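Local coordinates for alanine racemase (Actinobacillus succinogenes, PDB 3C3K), which belongs to the periplasmic binding protein-like family and folds into two lobes, each built round a parallel beta sheet flanked by helices, at residues Met10-Cys23 against Leu57-Met71. Numbering follows the deposited sequence.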
ATOM      1  N   MET B  10     -10.618  17.763 -12.050  1.00 21.39           N
ATOM      2  CA  MET B  10      -9.967  16.540 -11.639  1.00 19.60           C
ATOM      3  C   MET B  10      -8.686  16.371 -12.461  1.00 17.59           C
ATOM      4  O   MET B  10      -8.576  16.789 -13.647  1.00 14.64           O
ATOM      5  CB  MET B  10     -10.884  15.290 -11.795  1.00 19.45           C
ATOM      6  CG  MET B  10     -12.074  15.198 -10.774  1.00 22.91           C
ATOM      7  SD  MET B  10     -13.018  13.623 -10.725  1.00 21.65           S
ATOM      8  CE  MET B  10     -13.992  13.742 -12.196  1.00 19.17           C
ATOM      9  N   LEU B  11      -7.726  15.726 -11.816  1.00 15.76           N
ATOM     10  CA  LEU B  11      -6.507  15.263 -12.466  1.00 14.14           C
ATOM     11  C   LEU B  11      -6.450  13.729 -12.450  1.00 14.54           C
ATOM     12  O   LEU B  11      -6.886  13.098 -11.461  1.00 15.61           O
ATOM     13  CB  LEU B  11      -5.325  15.834 -11.728  1.00 13.23           C
ATOM     14  CG  LEU B  11      -5.353  17.317 -11.350  1.00 15.88           C
ATOM     15  CD1 LEU B  11      -4.111  17.594 -10.581  1.00 15.56           C
ATOM     16  CD2 LEU B  11      -5.410  18.181 -12.647  1.00 18.78           C
ATOM     17  N   LEU B  12      -5.971  13.157 -13.540  1.00 13.49           N
ATOM     18  CA  LEU B  12      -5.702  11.722 -13.663  1.00 13.66           C
ATOM     19  C   LEU B  12      -4.273  11.355 -13.211  1.00 13.90           C
ATOM     20  O   LEU B  12      -3.275  11.878 -13.750  1.00 13.21           O
ATOM     21  CB  LEU B  12      -5.931  11.250 -15.118  1.00 13.86           C
ATOM     22  CG  LEU B  12      -5.592   9.790 -15.464  1.00 13.67           C
ATOM     23  CD1 LEU B  12      -6.454   8.791 -14.646  1.00 14.62           C
ATOM     24  CD2 LEU B  12      -5.843   9.545 -16.890  1.00 16.46           C
ATOM     25  N   VAL B  13      -4.160  10.442 -12.235  1.00 14.07           N
ATOM     26  CA  VAL B  13      -2.863   9.816 -11.960  1.00 13.78           C
ATOM     27  C   VAL B  13      -2.828   8.383 -12.473  1.00 14.27           C
ATOM     28  O   VAL B  13      -3.673   7.581 -12.108  1.00 14.92           O
ATOM     29  CB  VAL B  13      -2.543   9.863 -10.462  1.00 15.03           C
ATOM     30  CG1 VAL B  13      -1.103   9.434 -10.184  1.00 14.17           C
ATOM     31  CG2 VAL B  13      -2.811  11.289  -9.902  1.00 10.89           C
ATOM     32  N   MET B  14      -1.841   8.069 -13.311  1.00 13.39           N
ATOM     33  CA  MET B  14      -1.612   6.721 -13.818  1.00 12.29           C
ATOM     34  C   MET B  14      -0.527   6.116 -12.959  1.00 13.15           C
ATOM     35  O   MET B  14       0.650   6.457 -13.099  1.00 13.27           O
ATOM     36  CB  MET B  14      -1.186   6.786 -15.297  1.00 12.00           C
ATOM     37  CG  MET B  14      -2.376   6.961 -16.310  1.00 12.76           C
ATOM     38  SD  MET B  14      -1.980   7.275 -18.105  1.00 11.88           S
ATOM     39  CE  MET B  14      -0.478   7.923 -17.930  1.00 19.12           C
ATOM     40  N   VAL B  15      -0.921   5.205 -12.077  1.00 13.62           N
ATOM     41  CA  VAL B  15      -0.070   4.640 -11.038  1.00 14.91           C
ATOM     42  C   VAL B  15       0.599   3.353 -11.529  1.00 16.13           C
ATOM     43  O   VAL B  15      -0.050   2.508 -12.181  1.00 13.59           O
ATOM     44  CB  VAL B  15      -0.964   4.327  -9.834  1.00 16.24           C
ATOM     45  CG1 VAL B  15      -0.217   3.633  -8.727  1.00 16.80           C
ATOM     46  CG2 VAL B  15      -1.503   5.656  -9.301  1.00 18.44           C
ATOM     47  N   SER B  16       1.890   3.204 -11.244  1.00 15.05           N
ATOM     48  CA  SER B  16       2.572   1.992 -11.677  1.00 16.23           C
ATOM     49  C   SER B  16       2.163   0.746 -10.876  1.00 15.71           C
ATOM     50  O   SER B  16       2.063  -0.327 -11.420  1.00 16.17           O
ATOM     51  CB  SER B  16       4.088   2.210 -11.631  1.00 15.28           C
ATOM     52  OG  SER B  16       4.413   2.645 -10.344  1.00 15.78           O
ATOM     53  N   ASN B  17       1.910   0.870  -9.590  1.00 16.26           N
ATOM     54  CA  ASN B  17       1.362  -0.284  -8.828  1.00 16.99           C
ATOM     55  C   ASN B  17       0.770   0.209  -7.528  1.00 16.69           C
ATOM     56  O   ASN B  17       1.448   0.678  -6.625  1.00 17.46           O
ATOM     57  CB  ASN B  17       2.474  -1.351  -8.555  1.00 15.64           C
ATOM     58  CG  ASN B  17       1.963  -2.587  -7.832  1.00 21.68           C
ATOM     59  OD1 ASN B  17       0.902  -2.577  -7.219  1.00 18.83           O
ATOM     60  ND2 ASN B  17       2.756  -3.671  -7.880  1.00 25.24           N
ATOM     61  N   ILE B  18      -0.519   0.093  -7.434  1.00 16.73           N
ATOM     62  CA  ILE B  18      -1.242   0.645  -6.334  1.00 16.90           C
ATOM     63  C   ILE B  18      -0.883  -0.076  -5.003  1.00 16.69           C
ATOM     64  O   ILE B  18      -1.055   0.502  -3.919  1.00 16.45           O
ATOM     65  CB  ILE B  18      -2.759   0.642  -6.688  1.00 18.01           C
ATOM     66  CG1 ILE B  18      -3.403   1.901  -6.116  1.00 23.90           C
ATOM     67  CG2 ILE B  18      -3.440  -0.770  -6.448  1.00 17.02           C
ATOM     68  CD1 ILE B  18      -4.894   1.883  -6.191  1.00 30.28           C
ATOM     69  N   ALA B  19      -0.361  -1.294  -5.087  1.00 15.04           N
ATOM     70  CA  ALA B  19       0.145  -2.003  -3.919  1.00 14.96           C
ATOM     71  C   ALA B  19       1.562  -1.665  -3.495  1.00 14.33           C
ATOM     72  O   ALA B  19       1.972  -2.059  -2.405  1.00 14.90           O
ATOM     73  CB  ALA B  19      -0.010  -3.521  -4.004  1.00 14.36           C
ATOM     74  N   ASN B  20       2.273  -0.894  -4.308  1.00 13.90           N
ATOM     75  CA  ASN B  20       3.614  -0.414  -3.961  1.00 14.04           C
ATOM     76  C   ASN B  20       3.514   0.777  -3.014  1.00 12.22           C
ATOM     77  O   ASN B  20       2.965   1.791  -3.363  1.00 12.94           O
ATOM     78  CB  ASN B  20       4.327  -0.022  -5.233  1.00 12.65           C
ATOM     79  CG  ASN B  20       5.765   0.357  -5.000  1.00 16.11           C
ATOM     80  OD1 ASN B  20       6.255   0.327  -3.876  1.00 12.52           O
ATOM     81  ND2 ASN B  20       6.468   0.700  -6.091  1.00 12.50           N
ATOM     82  N   PRO B  21       3.996   0.646  -1.766  1.00 13.28           N
ATOM     83  CA  PRO B  21       3.852   1.773  -0.834  1.00 13.16           C
ATOM     84  C   PRO B  21       4.527   3.079  -1.345  1.00 12.64           C
ATOM     85  O   PRO B  21       4.244   4.152  -0.829  1.00 13.23           O
ATOM     86  CB  PRO B  21       4.551   1.254   0.440  1.00 14.05           C
ATOM     87  CG  PRO B  21       5.438   0.046  -0.130  1.00 14.82           C
ATOM     88  CD  PRO B  21       4.653  -0.518  -1.158  1.00 12.97           C
ATOM     89  N   PHE B  22       5.466   2.990  -2.284  1.00 12.94           N
ATOM     90  CA  PHE B  22       6.063   4.203  -2.865  1.00 13.60           C
ATOM     91  C   PHE B  22       4.981   4.951  -3.650  1.00 14.22           C
ATOM     92  O   PHE B  22       4.847   6.182  -3.576  1.00 13.24           O
ATOM     93  CB  PHE B  22       7.209   3.814  -3.832  1.00 15.59           C
ATOM     94  CG  PHE B  22       7.730   4.974  -4.696  1.00 14.04           C
ATOM     95  CD1 PHE B  22       8.648   5.870  -4.174  1.00 16.10           C
ATOM     96  CD2 PHE B  22       7.294   5.144  -5.992  1.00 13.47           C
ATOM     97  CE1 PHE B  22       9.148   6.905  -4.946  1.00 17.02           C
ATOM     98  CE2 PHE B  22       7.778   6.175  -6.770  1.00 15.00           C
ATOM     99  CZ  PHE B  22       8.706   7.054  -6.245  1.00 15.03           C
ATOM    100  N   CYS B  23       4.183   4.206  -4.419  1.00 14.16           N
ATOM    101  CA  CYS B  23       3.074   4.885  -5.111  1.00 14.56           C
ATOM    102  C   CYS B  23       2.172   5.601  -4.160  1.00 14.46           C
ATOM    103  O   CYS B  23       1.787   6.694  -4.456  1.00 17.37           O
ATOM    104  CB  CYS B  23       2.271   3.940  -5.941  1.00 16.42           C
ATOM    105  SG  CYS B  23       3.328   3.239  -7.240  1.00 17.34           S
ATOM    106  N   LEU B  57      -7.278   7.089 -20.523  1.00 19.58           N
ATOM    107  CA  LEU B  57      -7.026   8.384 -21.194  1.00 19.50           C
ATOM    108  C   LEU B  57      -8.215   8.937 -21.984  1.00 20.21           C
ATOM    109  O   LEU B  57      -8.199  10.102 -22.362  1.00 19.52           O
ATOM    110  CB  LEU B  57      -5.684   8.408 -21.996  1.00 19.58           C
ATOM    111  CG  LEU B  57      -4.368   8.448 -21.196  1.00 19.65           C
ATOM    112  CD1 LEU B  57      -3.198   8.213 -22.118  1.00 19.67           C
ATOM    113  CD2 LEU B  57      -4.141   9.729 -20.373  1.00 20.64           C
ATOM    114  N   THR B  58      -9.277   8.143 -22.172  1.00 20.33           N
ATOM    115  CA  THR B  58     -10.522   8.686 -22.687  1.00 20.66           C
ATOM    116  C   THR B  58     -11.113   9.784 -21.753  1.00 21.71           C
ATOM    117  O   THR B  58     -11.902  10.605 -22.206  1.00 19.97           O
ATOM    118  CB  THR B  58     -11.596   7.636 -22.942  1.00 19.50           C
ATOM    119  OG1 THR B  58     -11.890   6.990 -21.726  1.00 23.75           O
ATOM    120  CG2 THR B  58     -11.113   6.543 -23.887  1.00 22.24           C
ATOM    121  N   LEU B  59     -10.720   9.823 -20.482  1.00 22.15           N
ATOM    122  CA  LEU B  59     -11.153  10.901 -19.615  1.00 23.80           C
ATOM    123  C   LEU B  59     -10.672  12.272 -20.069  1.00 25.17           C
ATOM    124  O   LEU B  59     -11.344  13.290 -19.817  1.00 24.77           O
ATOM    125  CB  LEU B  59     -10.695  10.653 -18.174  1.00 24.22           C
ATOM    126  CG  LEU B  59     -11.236   9.371 -17.520  1.00 24.06           C
ATOM    127  CD1 LEU B  59     -10.433   9.046 -16.311  1.00 23.92           C
ATOM    128  CD2 LEU B  59     -12.677   9.583 -17.178  1.00 25.51           C
ATOM    129  N   LEU B  60      -9.490  12.310 -20.701  1.00 25.96           N
ATOM    130  CA  LEU B  60      -8.900  13.550 -21.166  1.00 27.36           C
ATOM    131  C   LEU B  60      -9.692  14.023 -22.349  1.00 28.69           C
ATOM    132  O   LEU B  60     -10.224  15.135 -22.331  1.00 28.24           O
ATOM    133  CB  LEU B  60      -7.430  13.371 -21.578  1.00 27.82           C
ATOM    134  CG  LEU B  60      -6.256  13.903 -20.765  1.00 26.83           C
ATOM    135  CD1 LEU B  60      -5.041  13.871 -21.646  1.00 25.22           C
ATOM    136  CD2 LEU B  60      -6.470  15.335 -20.207  1.00 24.09           C
ATOM    137  N   SER B  61      -9.789  13.168 -23.367  1.00 30.59           N
ATOM    138  CA  SER B  61     -10.666  13.426 -24.525  1.00 32.18           C
ATOM    139  C   SER B  61     -12.091  13.761 -24.088  1.00 31.71           C
ATOM    140  O   SER B  61     -12.669  14.739 -24.550  1.00 32.51           O
ATOM    141  CB  SER B  61     -10.718  12.199 -25.442  1.00 33.60           C
ATOM    142  OG  SER B  61     -11.506  11.164 -24.864  1.00 37.14           O
ATOM    143  N   GLY B  62     -12.655  12.960 -23.192  1.00 29.92           N
ATOM    144  CA  GLY B  62     -13.982  13.231 -22.686  1.00 29.60           C
ATOM    145  C   GLY B  62     -14.068  14.451 -21.777  1.00 29.54           C
ATOM    146  O   GLY B  62     -15.121  14.726 -21.226  1.00 31.44           O
ATOM    147  N   LYS B  63     -12.981  15.181 -21.581  1.00 29.14           N
ATOM    148  CA  LYS B  63     -13.014  16.403 -20.723  1.00 28.60           C
ATOM    149  C   LYS B  63     -13.408  16.192 -19.248  1.00 27.62           C
ATOM    150  O   LYS B  63     -13.940  17.103 -18.622  1.00 28.48           O
ATOM    151  CB  LYS B  63     -13.965  17.480 -21.309  1.00 29.37           C
ATOM    152  CG  LYS B  63     -13.774  17.864 -22.793  1.00 29.32           C
ATOM    153  CD  LYS B  63     -15.183  18.039 -23.422  1.00 36.64           C
ATOM    154  CE  LYS B  63     -15.541  19.491 -23.803  1.00 36.06           C
ATOM    155  NZ  LYS B  63     -14.892  19.864 -25.084  1.00 30.77           N
ATOM    156  N   MET B  64     -13.166  15.014 -18.697  1.00 25.07           N
ATOM    157  CA  MET B  64     -13.394  14.791 -17.255  1.00 24.15           C
ATOM    158  C   MET B  64     -12.141  15.127 -16.416  1.00 23.35           C
ATOM    159  O   MET B  64     -12.215  15.374 -15.238  1.00 23.59           O
ATOM    160  CB  MET B  64     -13.807  13.343 -17.013  1.00 23.94           C
ATOM    161  CG  MET B  64     -15.139  12.920 -17.663  1.00 26.08           C
ATOM    162  SD  MET B  64     -16.652  13.666 -16.887  1.00 29.19           S
ATOM    163  CE  MET B  64     -16.227  13.532 -15.166  1.00 26.64           C
ATOM    164  N   VAL B  65     -10.964  15.135 -17.012  1.00 21.84           N
ATOM    165  CA  VAL B  65      -9.800  15.553 -16.255  1.00 20.27           C
ATOM    166  C   VAL B  65      -9.052  16.565 -17.086  1.00 20.68           C
ATOM    167  O   VAL B  65      -9.132  16.519 -18.354  1.00 19.80           O
ATOM    168  CB  VAL B  65      -8.836  14.366 -15.941  1.00 19.64           C
ATOM    169  CG1 VAL B  65      -9.542  13.252 -15.142  1.00 19.51           C
ATOM    170  CG2 VAL B  65      -8.253  13.803 -17.231  1.00 20.83           C
ATOM    171  N   ASP B  66      -8.346  17.457 -16.366  1.00 19.69           N
ATOM    172  CA  ASP B  66      -7.582  18.547 -16.915  1.00 19.36           C
ATOM    173  C   ASP B  66      -6.093  18.254 -17.192  1.00 18.97           C
ATOM    174  O   ASP B  66      -5.387  19.117 -17.734  1.00 17.24           O
ATOM    175  CB  ASP B  66      -7.674  19.728 -15.947  1.00 20.61           C
ATOM    176  CG  ASP B  66      -9.036  20.436 -15.980  1.00 24.78           C
ATOM    177  OD1 ASP B  66     -10.003  19.907 -16.584  1.00 26.71           O
ATOM    178  OD2 ASP B  66      -9.129  21.543 -15.379  1.00 30.66           O
ATOM    179  N   GLY B  67      -5.615  17.053 -16.890  1.00 17.21           N
ATOM    180  CA  GLY B  67      -4.173  16.779 -17.038  1.00 16.10           C
ATOM    181  C   GLY B  67      -3.844  15.414 -16.454  1.00 15.38           C
ATOM    182  O   GLY B  67      -4.652  14.843 -15.723  1.00 14.73           O
ATOM    183  N   VAL B  68      -2.696  14.856 -16.837  1.00 14.73           N
ATOM    184  CA  VAL B  68      -2.283  13.527 -16.392  1.00 13.79           C
ATOM    185  C   VAL B  68      -0.851  13.521 -15.767  1.00 13.53           C
ATOM    186  O   VAL B  68       0.064  14.139 -16.284  1.00 11.57           O
ATOM    187  CB  VAL B  68      -2.515  12.476 -17.550  1.00 14.54           C
ATOM    188  CG1 VAL B  68      -1.999  12.979 -18.813  1.00 16.44           C
ATOM    189  CG2 VAL B  68      -1.889  11.078 -17.246  1.00 13.59           C
ATOM    190  N   ILE B  69      -0.713  12.884 -14.588  1.00 13.31           N
ATOM    191  CA  ILE B  69       0.607  12.537 -14.009  1.00 12.41           C
ATOM    192  C   ILE B  69       0.739  11.062 -14.123  1.00 12.48           C
ATOM    193  O   ILE B  69      -0.189  10.344 -13.790  1.00 12.96           O
ATOM    194  CB  ILE B  69       0.699  12.969 -12.546  1.00 13.10           C
ATOM    195  CG1 ILE B  69       0.530  14.478 -12.494  1.00 11.89           C
ATOM    196  CG2 ILE B  69       2.090  12.556 -11.920  1.00 13.38           C
ATOM    197  CD1 ILE B  69       0.319  15.021 -11.045  1.00 10.00           C
ATOM    198  N   THR B  70       1.808  10.614 -14.753  1.00 13.47           N
ATOM    199  CA  THR B  70       2.064   9.195 -14.964  1.00 13.50           C
ATOM    200  C   THR B  70       3.314   8.719 -14.176  1.00 14.50           C
ATOM    201  O   THR B  70       4.301   9.432 -14.082  1.00 13.91           O
ATOM    202  CB  THR B  70       2.175   8.824 -16.483  1.00 14.72           C
ATOM    203  OG1 THR B  70       2.227   7.379 -16.579  1.00 16.51           O
ATOM    204  CG2 THR B  70       3.400   9.491 -17.185  1.00 13.09           C
ATOM    205  N   MET B  71       3.213   7.529 -13.573  1.00 13.04           N
ATOM    206  CA  MET B  71       4.303   6.908 -12.929  1.00 13.42           C
ATOM    207  C   MET B  71       4.653   5.625 -13.773  1.00 15.05           C
ATOM    208  O   MET B  71       5.497   4.839 -13.369  1.00 13.52           O
ATOM    209  CB  MET B  71       3.954   6.526 -11.477  1.00 13.92           C
ATOM    210  CG  MET B  71       3.253   7.651 -10.563  1.00 13.92           C
ATOM    211  SD  MET B  71       2.863   6.923  -8.884  1.00 10.93           S
ATOM    212  CE  MET B  71       4.486   6.853  -8.371  1.00 11.53           C
TER
HETATM  213  O   HOH W   1       6.704   3.832 -10.503  1.00 18.74           O
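Leu12 and Val68 sit side by side on neighbouring parallel strands, and the backbone between them illustrates how such strands share their bonds. Leu12 N donates to Gly67 O at 3.1 Å, while Leu12 O receives Ile69 N at 2.9 Å. Met14 repeats the pattern: Met14 N donates to Ile69 O and Met14 O accepts from Met71 N. The face that carries Leu12, Met14, Val68 and Thr70 is closely packed. Here Leu57 crosses Leu12 at about a right angle, CD2 to CD2 at 3.9 Å, and the same Leu57 methyl lies 4.0 Å from Met14 SD. The Met14 chain runs outward extended as far as SD, which also lies against Val68 CG2; the placement of its terminal methyl is doubtful. Thr70 OG1 is held by Asp72 N.

Strand 9-15 lies between 39-45 and 68-70 in the sheet, the 2-1-3 order of a Rossmann-like lobe in this family; the chain leaving 39-45 passes over it through helices 50-56 and 58-61 before entering 68-70. On the opposite face Val13 and Ile69 point together, Ile69 meeting helix 239-254.

Beyond strand 68-70, Met71 stays extended as far as SD and bends at chi3 (71°), delivering CE obliquely to Phe22 CE2 at 3.7 Å and to Cys23 SG at 4.0 Å. This end is tight, with one water at its edge, 2.6 Å from Ser16 OG and donating a longer bond to Met71 O; Ser16 N is buried without a partner. At the other end, where Gly67 N is likewise buried and partnerless, buried Met10 and Met64 lie alongside each other, pointing the same way, with CE to CE at 3.7 Å. The solvent side begins with partly exposed Met64, which also packs on Leu59 of the second subunit, and partly exposed Asp66, which gives its backbone N to Met10 O while its carboxylate turns to Tyr39.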